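Local structure of Cow rumen GH26 endo-mannanase (Metagenome, 6UEH) at residues A[147-158]-A[349-358]; A[228-239]-A[302-310]. The protein is an endo-beta-1,4-mannanase of glycoside hydrolase family 26 that probably cleaves internal bonds of mannans such as galactomannan. One frame throughout, in Å; residues are numbered along the deposited sequence.

Interaction 1 (A[147-158]-A[349-358])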
loop_
_atom_site.group_PDB
_atom_site.type_symbol
_atom_site.label_atom_id
_atom_site.label_comp_id
_atom_site.label_asym_id
_atom_site.label_seq_id
_atom_site.Cartn_x
_atom_site.Cartn_y
_atom_site.Cartn_z
ATOM N N ASP A 147 5.648 20.175 -0.369
ATOM C CA ASP A 147 5.396 21.561 0.019
ATOM C C ASP A 147 6.721 22.296 0.188
ATOM O O ASP A 147 7.500 21.973 1.084
ATOM C CB ASP A 147 4.577 21.622 1.316
ATOM C CG ASP A 147 4.056 23.021 1.632
ATOM O OD1 ASP A 147 4.610 24.020 1.124
ATOM O OD2 ASP A 147 3.084 23.121 2.409
ATOM N N PRO A 148 6.975 23.297 -0.671
ATOM C CA PRO A 148 8.220 24.070 -0.617
ATOM C C PRO A 148 8.378 24.812 0.706
ATOM O O PRO A 148 9.499 25.138 1.097
ATOM C CB PRO A 148 8.075 25.063 -1.778
ATOM C CG PRO A 148 7.021 24.485 -2.662
ATOM C CD PRO A 148 6.086 23.760 -1.749
ATOM N N LYS A 149 7.262 25.070 1.381
ATOM C CA LYS A 149 7.277 25.814 2.635
ATOM C C LYS A 149 7.162 24.904 3.853
ATOM O O LYS A 149 6.871 25.375 4.951
ATOM C CB LYS A 149 6.140 26.839 2.661
ATOM C CG LYS A 149 6.247 27.930 1.610
ATOM C CD LYS A 149 5.053 28.865 1.684
ATOM C CE LYS A 149 5.142 29.971 0.648
ATOM N NZ LYS A 149 3.927 30.837 0.671
ATOM N N ALA A 150 7.384 23.607 3.649
ATOM C CA ALA A 150 7.301 22.619 4.727
ATOM C C ALA A 150 8.061 23.075 5.972
ATOM O O ALA A 150 9.183 23.564 5.871
ATOM C CB ALA A 150 7.834 21.282 4.252
ATOM N N THR A 151 7.437 22.934 7.139
ATOM C CA THR A 151 8.070 23.340 8.388
ATOM C C THR A 151 9.300 22.479 8.646
ATOM O O THR A 151 9.432 21.400 8.074
ATOM C CB THR A 151 7.110 23.228 9.584
ATOM O OG1 THR A 151 6.757 21.853 9.789
ATOM C CG2 THR A 151 5.851 24.052 9.340
ATOM N N LYS A 152 10.199 22.953 9.503
ATOM C CA LYS A 152 11.422 22.207 9.775
ATOM C C LYS A 152 11.110 20.883 10.473
ATOM O O LYS A 152 11.774 19.879 10.228
ATOM C CB LYS A 152 12.404 23.043 10.606
ATOM C CG LYS A 152 11.899 23.485 11.970
ATOM C CD LYS A 152 12.947 24.336 12.677
ATOM C CE LYS A 152 12.563 24.627 14.122
ATOM N NZ LYS A 152 11.289 25.392 14.227
ATOM N N GLU A 153 10.085 20.875 11.319
ATOM C CA GLU A 153 9.696 19.657 12.022
ATOM C C GLU A 153 9.183 18.600 11.049
ATOM O O GLU A 153 9.500 17.420 11.186
ATOM C CB GLU A 153 8.633 19.951 13.083
ATOM C CG GLU A 153 9.127 20.788 14.258
ATOM C CD GLU A 153 9.194 22.269 13.939
ATOM O OE1 GLU A 153 8.586 22.695 12.935
ATOM O OE2 GLU A 153 9.856 23.009 14.695
ATOM N N ALA A 154 8.397 19.028 10.065
ATOM C CA ALA A 154 7.857 18.113 9.062
ATOM C C ALA A 154 8.960 17.506 8.201
ATOM O O ALA A 154 8.984 16.298 7.965
ATOM C CB ALA A 154 6.839 18.831 8.186
ATOM N N GLN A 155 9.875 18.350 7.735
ATOM C CA GLN A 155 10.960 17.896 6.877
ATOM C C GLN A 155 11.924 16.986 7.635
ATOM O O GLN A 155 12.417 15.997 7.088
ATOM C CB GLN A 155 11.712 19.091 6.285
ATOM C CG GLN A 155 12.781 18.702 5.276
ATOM C CD GLN A 155 12.220 17.897 4.118
ATOM O OE1 GLN A 155 11.559 18.439 3.232
ATOM N NE2 GLN A 155 12.475 16.592 4.126
ATOM N N LYS A 156 12.185 17.315 8.896
ATOM C CA LYS A 156 13.053 16.486 9.728
ATOM C C LYS A 156 12.423 15.120 9.996
ATOM O O LYS A 156 13.120 14.106 10.015
ATOM C CB LYS A 156 13.377 17.197 11.044
ATOM C CG LYS A 156 14.444 18.275 10.897
ATOM C CD LYS A 156 14.407 19.285 12.034
ATOM C CE LYS A 156 14.780 18.662 13.361
ATOM N NZ LYS A 156 14.796 19.687 14.448
ATOM N N LEU A 157 11.108 15.095 10.197
ATOM C CA LEU A 157 10.398 13.827 10.374
ATOM C C LEU A 157 10.486 12.975 9.107
ATOM O O LEU A 157 10.809 11.790 9.172
ATOM C CB LEU A 157 8.932 14.066 10.752
ATOM C CG LEU A 157 8.016 12.836 10.784
ATOM C CD1 LEU A 157 8.589 11.729 11.663
ATOM C CD2 LEU A 157 6.615 13.221 11.257
ATOM N N GLN A 158 10.210 13.587 7.959
ATOM C CA GLN A 158 10.261 12.875 6.687
ATOM C C GLN A 158 11.660 12.329 6.412
ATOM O O GLN A 158 11.813 11.222 5.888
ATOM C CB GLN A 158 9.815 13.786 5.540
ATOM C CG GLN A 158 9.747 13.103 4.172
ATOM C CD GLN A 158 8.496 12.250 3.987
ATOM O OE1 GLN A 158 7.947 11.709 4.947
ATOM N NE2 GLN A 158 8.041 12.134 2.744
ATOM N N THR A 349 -2.582 24.373 2.245
ATOM C CA THR A 349 -1.234 24.931 2.164
ATOM C C THR A 349 -1.230 26.414 1.806
ATOM O O THR A 349 -0.411 27.175 2.317
ATOM C CB THR A 349 -0.357 24.175 1.136
ATOM O OG1 THR A 349 -0.940 24.270 -0.172
ATOM C CG2 THR A 349 -0.212 22.710 1.528
ATOM N N ASN A 350 -2.139 26.831 0.932
ATOM C CA ASN A 350 -2.153 28.218 0.480
ATOM C C ASN A 350 -3.070 29.111 1.309
ATOM O O ASN A 350 -2.620 30.091 1.899
ATOM C CB ASN A 350 -2.553 28.290 -0.995
ATOM C CG ASN A 350 -1.531 27.638 -1.906
ATOM O OD1 ASN A 350 -0.327 27.790 -1.710
ATOM N ND2 ASN A 350 -2.007 26.903 -2.905
ATOM N N GLU A 351 -4.353 28.771 1.353
ATOM C CA GLU A 351 -5.332 29.610 2.035
ATOM C C GLU A 351 -5.171 29.566 3.555
ATOM O O GLU A 351 -5.333 30.583 4.230
ATOM C CB GLU A 351 -6.751 29.195 1.640
ATOM C CG GLU A 351 -7.844 30.045 2.266
ATOM C CD GLU A 351 -9.113 30.062 1.435
ATOM O OE1 GLU A 351 -9.072 30.593 0.303
ATOM O OE2 GLU A 351 -10.146 29.544 1.911
ATOM N N TYR A 352 -4.841 28.395 4.093
ATOM C CA TYR A 352 -4.714 28.245 5.540
ATOM C C TYR A 352 -3.260 28.216 6.005
ATOM O O TYR A 352 -2.991 28.116 7.203
ATOM C CB TYR A 352 -5.445 26.986 6.006
ATOM C CG TYR A 352 -6.948 27.125 5.945
ATOM C CD1 TYR A 352 -7.638 27.830 6.923
ATOM C CD2 TYR A 352 -7.678 26.566 4.903
ATOM C CE1 TYR A 352 -9.014 27.970 6.870
ATOM C CE2 TYR A 352 -9.056 26.700 4.842
ATOM C CZ TYR A 352 -9.717 27.401 5.828
ATOM O OH TYR A 352 -11.087 27.537 5.774
ATOM N N ASP A 353 -2.336 28.307 5.052
ATOM C CA ASP A 353 -0.904 28.423 5.335
ATOM C C ASP A 353 -0.391 27.298 6.238
ATOM O O ASP A 353 0.441 27.521 7.119
ATOM C CB ASP A 353 -0.602 29.787 5.967
ATOM C CG ASP A 353 0.841 30.219 5.768
ATOM O OD1 ASP A 353 1.467 29.777 4.781
ATOM O OD2 ASP A 353 1.346 31.008 6.595
ATOM N N LEU A 354 -0.891 26.089 6.010
ATOM C CA LEU A 354 -0.457 24.920 6.767
ATOM C C LEU A 354 0.651 24.176 6.024
ATOM O O LEU A 354 0.489 23.802 4.864
ATOM C CB LEU A 354 -1.642 23.994 7.034
ATOM C CG LEU A 354 -2.695 24.550 7.995
ATOM C CD1 LEU A 354 -3.991 23.760 7.905
ATOM C CD2 LEU A 354 -2.159 24.529 9.417
ATOM N N HIS A 355 1.777 23.961 6.694
ATOM C CA HIS A 355 2.937 23.362 6.041
ATOM C C HIS A 355 3.602 22.296 6.906
ATOM O O HIS A 355 4.709 21.848 6.610
ATOM C CB HIS A 355 3.953 24.447 5.679
ATOM C CG HIS A 355 3.362 25.589 4.910
ATOM N ND1 HIS A 355 2.989 25.482 3.589
ATOM C CD2 HIS A 355 3.067 26.857 5.284
ATOM C CE1 HIS A 355 2.496 26.637 3.177
ATOM N NE2 HIS A 355 2.530 27.488 4.188
ATOM N N ASN A 356 2.913 21.890 7.968
ATOM C CA ASN A 356 3.445 20.911 8.910
ATOM C C ASN A 356 2.992 19.492 8.588
ATOM O O ASN A 356 3.098 18.597 9.425
ATOM C CB ASN A 356 3.023 21.271 10.334
ATOM C CG ASN A 356 1.512 21.309 10.500
ATOM O OD1 ASN A 356 0.786 21.687 9.579
ATOM N ND2 ASN A 356 1.032 20.914 11.675
ATOM N N LEU A 357 2.492 19.292 7.375
ATOM C CA LEU A 357 1.856 18.034 7.011
ATOM C C LEU A 357 2.702 17.190 6.069
ATOM O O LEU A 357 3.307 17.703 5.127
ATOM C CB LEU A 357 0.496 18.300 6.364
ATOM C CG LEU A 357 -0.455 19.213 7.137
ATOM C CD1 LEU A 357 -1.735 19.445 6.343
ATOM C CD2 LEU A 357 -0.761 18.628 8.513
ATOM N N ILE A 358 2.738 15.891 6.342
ATOM C CA ILE A 358 3.300 14.919 5.417
ATOM C C ILE A 358 2.137 14.207 4.740
ATOM O O ILE A 358 1.452 13.394 5.358
ATOM C CB ILE A 358 4.216 13.903 6.128
ATOM C CG1 ILE A 358 5.372 14.631 6.821
ATOM C CG2 ILE A 358 4.746 12.875 5.138
ATOM C CD1 ILE A 358 6.348 13.709 7.518
HETATM O O HOH W 1 3.747 31.252 3.960
#

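Interaction 2 (A[228-239]-A[302-310])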
loop_
_atom_site.group_PDB
_atom_site.type_symbol
_atom_site.label_atom_id
_atom_site.label_comp_id
_atom_site.label_asym_id
_atom_site.label_seq_id
_atom_site.Cartn_x
_atom_site.Cartn_y
_atom_site.Cartn_z
ATOM N N VAL A 228 3.354 13.344 20.597
ATOM C CA VAL A 228 4.558 13.844 19.945
ATOM C C VAL A 228 5.468 14.604 20.905
ATOM O O VAL A 228 6.645 14.273 21.046
ATOM C CB VAL A 228 4.207 14.763 18.757
ATOM C CG1 VAL A 228 5.466 15.398 18.184
ATOM C CG2 VAL A 228 3.456 13.985 17.685
ATOM N N LYS A 229 4.918 15.615 21.568
ATOM C CA LYS A 229 5.726 16.540 22.357
ATOM C C LYS A 229 6.127 15.989 23.726
ATOM O O LYS A 229 7.158 16.378 24.274
ATOM C CB LYS A 229 4.979 17.865 22.535
ATOM C CG LYS A 229 4.620 18.550 21.221
ATOM C CD LYS A 229 5.820 19.252 20.598
ATOM C CE LYS A 229 6.082 20.594 21.269
ATOM N NZ LYS A 229 7.253 21.306 20.686
ATOM N N GLU A 230 5.324 15.086 24.279
ATOM C CA GLU A 230 5.601 14.580 25.619
ATOM C C GLU A 230 6.123 13.144 25.628
ATOM O O GLU A 230 6.918 12.780 26.493
ATOM C CB GLU A 230 4.351 14.687 26.495
ATOM C CG GLU A 230 3.946 16.125 26.794
ATOM C CD GLU A 230 2.828 16.227 27.811
ATOM O OE1 GLU A 230 2.127 15.216 28.035
ATOM O OE2 GLU A 230 2.650 17.320 28.389
ATOM N N ARG A 231 5.693 12.329 24.670
ATOM C CA ARG A 231 6.147 10.941 24.621
ATOM C C ARG A 231 7.179 10.694 23.525
ATOM O O ARG A 231 7.771 9.617 23.457
ATOM C CB ARG A 231 4.958 9.999 24.440
ATOM C CG ARG A 231 4.044 9.954 25.646
ATOM C CD ARG A 231 3.337 8.618 25.753
ATOM N NE ARG A 231 1.897 8.749 25.564
ATOM C CZ ARG A 231 1.037 7.747 25.702
ATOM N NH1 ARG A 231 -0.259 7.955 25.513
ATOM N NH2 ARG A 231 1.474 6.537 26.031
ATOM N N GLY A 232 7.394 11.692 22.675
ATOM C CA GLY A 232 8.404 11.609 21.635
ATOM C C GLY A 232 8.023 10.692 20.489
ATOM O O GLY A 232 8.888 10.156 19.795
ATOM N N GLY A 233 6.721 10.518 20.286
ATOM C CA GLY A 233 6.230 9.633 19.248
ATOM C C GLY A 233 5.946 10.324 17.930
ATOM O O GLY A 233 6.123 11.537 17.793
ATOM N N ILE A 234 5.509 9.532 16.956
ATOM C CA ILE A 234 5.148 10.022 15.635
ATOM C C ILE A 234 3.635 9.937 15.464
ATOM O O ILE A 234 3.028 8.933 15.827
ATOM C CB ILE A 234 5.844 9.208 14.523
ATOM C CG1 ILE A 234 7.366 9.309 14.662
ATOM C CG2 ILE A 234 5.395 9.675 13.146
ATOM C CD1 ILE A 234 8.127 8.456 13.671
ATOM N N ALA A 235 3.027 10.985 14.919
ATOM C CA ALA A 235 1.577 11.006 14.763
ATOM C C ALA A 235 1.147 10.876 13.303
ATOM O O ALA A 235 1.722 11.507 12.418
ATOM C CB ALA A 235 1.003 12.284 15.364
ATOM N N THR A 236 0.136 10.045 13.062
ATOM C CA THR A 236 -0.538 10.008 11.769
ATOM C C THR A 236 -2.036 10.183 12.001
ATOM O O THR A 236 -2.547 9.846 13.070
ATOM C CB THR A 236 -0.263 8.695 10.993
ATOM O OG1 THR A 236 -0.829 8.783 9.679
ATOM C CG2 THR A 236 -0.856 7.496 11.715
ATOM N N ALA A 237 -2.745 10.728 11.018
ATOM C CA ALA A 237 -4.178 10.933 11.194
ATOM C C ALA A 237 -4.964 10.854 9.892
ATOM O O ALA A 237 -4.553 11.396 8.863
ATOM C CB ALA A 237 -4.433 12.269 11.875
ATOM N N SER A 238 -6.101 10.169 9.953
ATOM C CA SER A 238 -7.052 10.151 8.852
ATOM C C SER A 238 -8.166 11.155 9.137
ATOM O O SER A 238 -8.131 11.861 10.147
ATOM C CB SER A 238 -7.616 8.741 8.642
ATOM O OG SER A 238 -7.989 8.143 9.873
ATOM N N TRP A 239 -9.154 11.217 8.253
ATOM C CA TRP A 239 -10.203 12.225 8.357
ATOM C C TRP A 239 -11.521 11.688 7.799
ATOM O O TRP A 239 -11.875 11.967 6.657
ATOM C CB TRP A 239 -9.778 13.497 7.611
ATOM C CG TRP A 239 -10.707 14.669 7.743
ATOM C CD1 TRP A 239 -11.471 15.003 8.827
ATOM C CD2 TRP A 239 -10.965 15.669 6.749
ATOM N NE1 TRP A 239 -12.187 16.149 8.565
ATOM C CE2 TRP A 239 -11.895 16.576 7.296
ATOM C CE3 TRP A 239 -10.500 15.883 5.446
ATOM C CZ2 TRP A 239 -12.371 17.679 6.586
ATOM C CZ3 TRP A 239 -10.971 16.981 4.743
ATOM C CH2 TRP A 239 -11.897 17.864 5.315
ATOM N N GLU A 302 2.098 24.650 17.753
ATOM C CA GLU A 302 2.909 23.974 18.759
ATOM C C GLU A 302 4.023 23.152 18.114
ATOM O O GLU A 302 4.614 22.281 18.756
ATOM C CB GLU A 302 2.031 23.079 19.637
ATOM C CG GLU A 302 0.839 23.796 20.270
ATOM C CD GLU A 302 1.235 24.756 21.380
ATOM O OE1 GLU A 302 2.390 24.689 21.851
ATOM O OE2 GLU A 302 0.381 25.576 21.787
ATOM N N LYS A 303 4.296 23.439 16.841
ATOM C CA LYS A 303 5.391 22.819 16.094
ATOM C C LYS A 303 5.284 21.297 16.052
ATOM O O LYS A 303 6.273 20.587 16.247
ATOM C CB LYS A 303 6.743 23.231 16.687
ATOM C CG LYS A 303 7.005 24.725 16.627
ATOM C CD LYS A 303 8.386 25.071 17.158
ATOM C CE LYS A 303 8.671 26.557 17.004
ATOM N NZ LYS A 303 8.552 26.989 15.579
ATOM N N VAL A 304 4.078 20.806 15.791
ATOM C CA VAL A 304 3.838 19.372 15.700
ATOM C C VAL A 304 3.595 18.950 14.256
ATOM O O VAL A 304 2.619 19.375 13.636
ATOM C CB VAL A 304 2.632 18.938 16.554
ATOM C CG1 VAL A 304 2.356 17.457 16.358
ATOM C CG2 VAL A 304 2.881 19.248 18.023
ATOM N N PRO A 305 4.496 18.118 13.715
ATOM C CA PRO A 305 4.339 17.551 12.374
ATOM C C PRO A 305 3.347 16.394 12.394
ATOM O O PRO A 305 3.160 15.771 13.440
ATOM C CB PRO A 305 5.748 17.069 12.033
ATOM C CG PRO A 305 6.323 16.699 13.358
ATOM C CD PRO A 305 5.757 17.691 14.347
ATOM N N LEU A 306 2.729 16.111 11.253
ATOM C CA LEU A 306 1.701 15.080 11.178
ATOM C C LEU A 306 1.732 14.346 9.840
ATOM O O LEU A 306 1.752 14.972 8.782
ATOM C CB LEU A 306 0.315 15.702 11.399
ATOM C CG LEU A 306 -0.904 14.780 11.342
ATOM C CD1 LEU A 306 -0.913 13.828 12.534
ATOM C CD2 LEU A 306 -2.190 15.595 11.282
ATOM N N ILE A 307 1.739 13.018 9.887
ATOM C CA ILE A 307 1.518 12.233 8.678
ATOM C C ILE A 307 0.020 12.250 8.395
ATOM O O ILE A 307 -0.743 11.469 8.965
ATOM C CB ILE A 307 2.029 10.788 8.817
ATOM C CG1 ILE A 307 3.512 10.786 9.204
ATOM C CG2 ILE A 307 1.808 10.014 7.519
ATOM C CD1 ILE A 307 4.061 9.419 9.548
ATOM N N PHE A 308 -0.395 13.166 7.526
ATOM C CA PHE A 308 -1.808 13.419 7.278
ATOM C C PHE A 308 -2.315 12.578 6.111
ATOM O O PHE A 308 -1.807 12.681 4.991
ATOM C CB PHE A 308 -2.027 14.913 7.012
ATOM C CG PHE A 308 -3.470 15.318 6.943
ATOM C CD1 PHE A 308 -4.384 14.837 7.866
ATOM C CD2 PHE A 308 -3.910 16.198 5.966
ATOM C CE1 PHE A 308 -5.716 15.217 7.806
ATOM C CE2 PHE A 308 -5.239 16.581 5.904
ATOM C CZ PHE A 308 -6.140 16.089 6.824
ATOM N N ARG A 309 -3.316 11.742 6.384
ATOM C CA ARG A 309 -3.850 10.821 5.386
ATOM C C ARG A 309 -5.340 11.077 5.132
ATOM O O ARG A 309 -6.193 10.279 5.517
ATOM C CB ARG A 309 -3.618 9.371 5.835
ATOM C CG ARG A 309 -3.900 8.313 4.777
ATOM C CD ARG A 309 -3.448 6.937 5.254
ATOM N NE ARG A 309 -4.074 6.556 6.518
ATOM C CZ ARG A 309 -5.075 5.686 6.623
ATOM N NH1 ARG A 309 -5.559 5.093 5.537
ATOM N NH2 ARG A 309 -5.583 5.398 7.815
ATOM N N PRO A 310 -5.657 12.206 4.481
ATOM C CA PRO A 310 -7.058 12.509 4.190
ATOM C C PRO A 310 -7.527 11.743 2.965
ATOM O O PRO A 310 -6.685 11.175 2.269
ATOM C CB PRO A 310 -7.030 14.011 3.918
ATOM C CG PRO A 310 -5.702 14.212 3.253
ATOM C CD PRO A 310 -4.753 13.217 3.900
HETATM O O HOH W 2 4.418 13.236 14.136
HETATM O O HOH W 3 -3.225 7.536 9.064
HETATM O O HOH W 4 -5.300 7.135 10.667
HETATM O O HOH W 5 -8.907 10.254 5.914
#

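Interaction 1 (A[147-158]-A[349-358])
His355 is held from both ends of its imidazole by carboxylates. Its ND1 donates to Asp147 OD2 (2.6 Å, N-H...O 167°), a His-carboxylate bond in the ring plane that uses the syn side of a carboxylate turned 68° to the ring. Its NE2 donates to Asp353 OD1, also near the ring plane, which fixes the ring's rotation. Asp147 OD1 meanwhile accepts from Lys149 N in an Asx turn. Over the ring lies Lys149, its CB 3.6 Å from the centroid in a CH-pi contact; the extended chain runs alongside toward a water on Asp353 OD1. An alanine in place of His355 would probably leave Asp147 OD2 and Asp353 OD1 each without its imidazole N-H donor and take away the ring face on which Lys149 CB rests. In the backbone, Thr151 N donates to His355 O (3.0 Å) from above the carbonyl plane, while Thr151 OG1 turns back to N-cap the helix at Ala154 N. Ile358, its chain extended toward helix 152-164 (chi2 -178°), packs CD1 on Leu157 CG at 3.8 Å and against Ala154 O. The contact thus seats the start of helix 152-164 against the turn joining helix 334-351 to strand 357-362, with Gln300 of helix 280-301 bonded to His355 N.

Interaction 2 (A[228-239]-A[302-310])
Strands 234-238 and 306-309 run parallel, their axes 4.7 Å apart at closest and inclined by 17°, as neighbours in the eight-stranded beta/alpha (TIM) barrel of this glycoside hydrolase. Ala235 O and Ala237 O accept from Ile307 N and Arg309 N, and Ala237 N returns a bond to Ile307 O. That carbonyl oxygen is gripped twice: Thr236 OG1 donates to Ile307 O as well (2.8 Å), from the opposite face of the carbonyl plane to Ala237 N. The hydroxyl gets there because OG1 stands anti to the backbone N (chi1 -174°), beside the carbonyl carbon.

Ile234 CG2 touches Ile307 CD1 at 3.8 Å. On the face carrying Ala237 and Phe308, Leu306 CD1 lies against the methyls of Ala235 and Ala237, while Leu296 and Leu292 of helix 280-301 pack on Leu306 and Phe308. One face of the Phe308 ring receives Pro310 CD, 3.7 Å above its plane and displaced toward the rim. Before the strands, Val228 CG2 meets Val304 CG1 at 3.9 Å, and Lys229, bent at chi2 and chi3, lays its CG on Val304 CG2 (3.7 Å) and makes a weak bond to Glu302 O.

At the C-terminal end, Arg309 forms salt bridges with Glu428 and Asp386, and Ser238 OG is bonded to Asp206. Bound waters join the strands there: one, in the plane of the guanidinium at its edge, accepts from Arg309 NE (2.9 Å) and donates to Thr236 OG1 (2.8 Å).

Interactions 1 and 2 are both largely buried and meet in one barrel sheet, where strand 306-309 lies between strands 234-238 and 357-362. Their centres are 12 Å apart, and the sheet connects them directly: Ile358 N lies 2.8 Å from Leu306 O, and Ile358 O 2.9 Å from Phe308 N, probable hydrogen bonds. Ala154 also packs on Pro305, so helix 152-164 leans on both. Interaction 1 joins a helix start to a turn and the first residues of strand 357-362, through a histidine held between two carboxylates with an exposed lysine at its margin. Interaction 2 relies instead on repeated strand-to-strand bonds and apolar side chains, with lysines only at its outer end and a buried, water-linked arginine at the other.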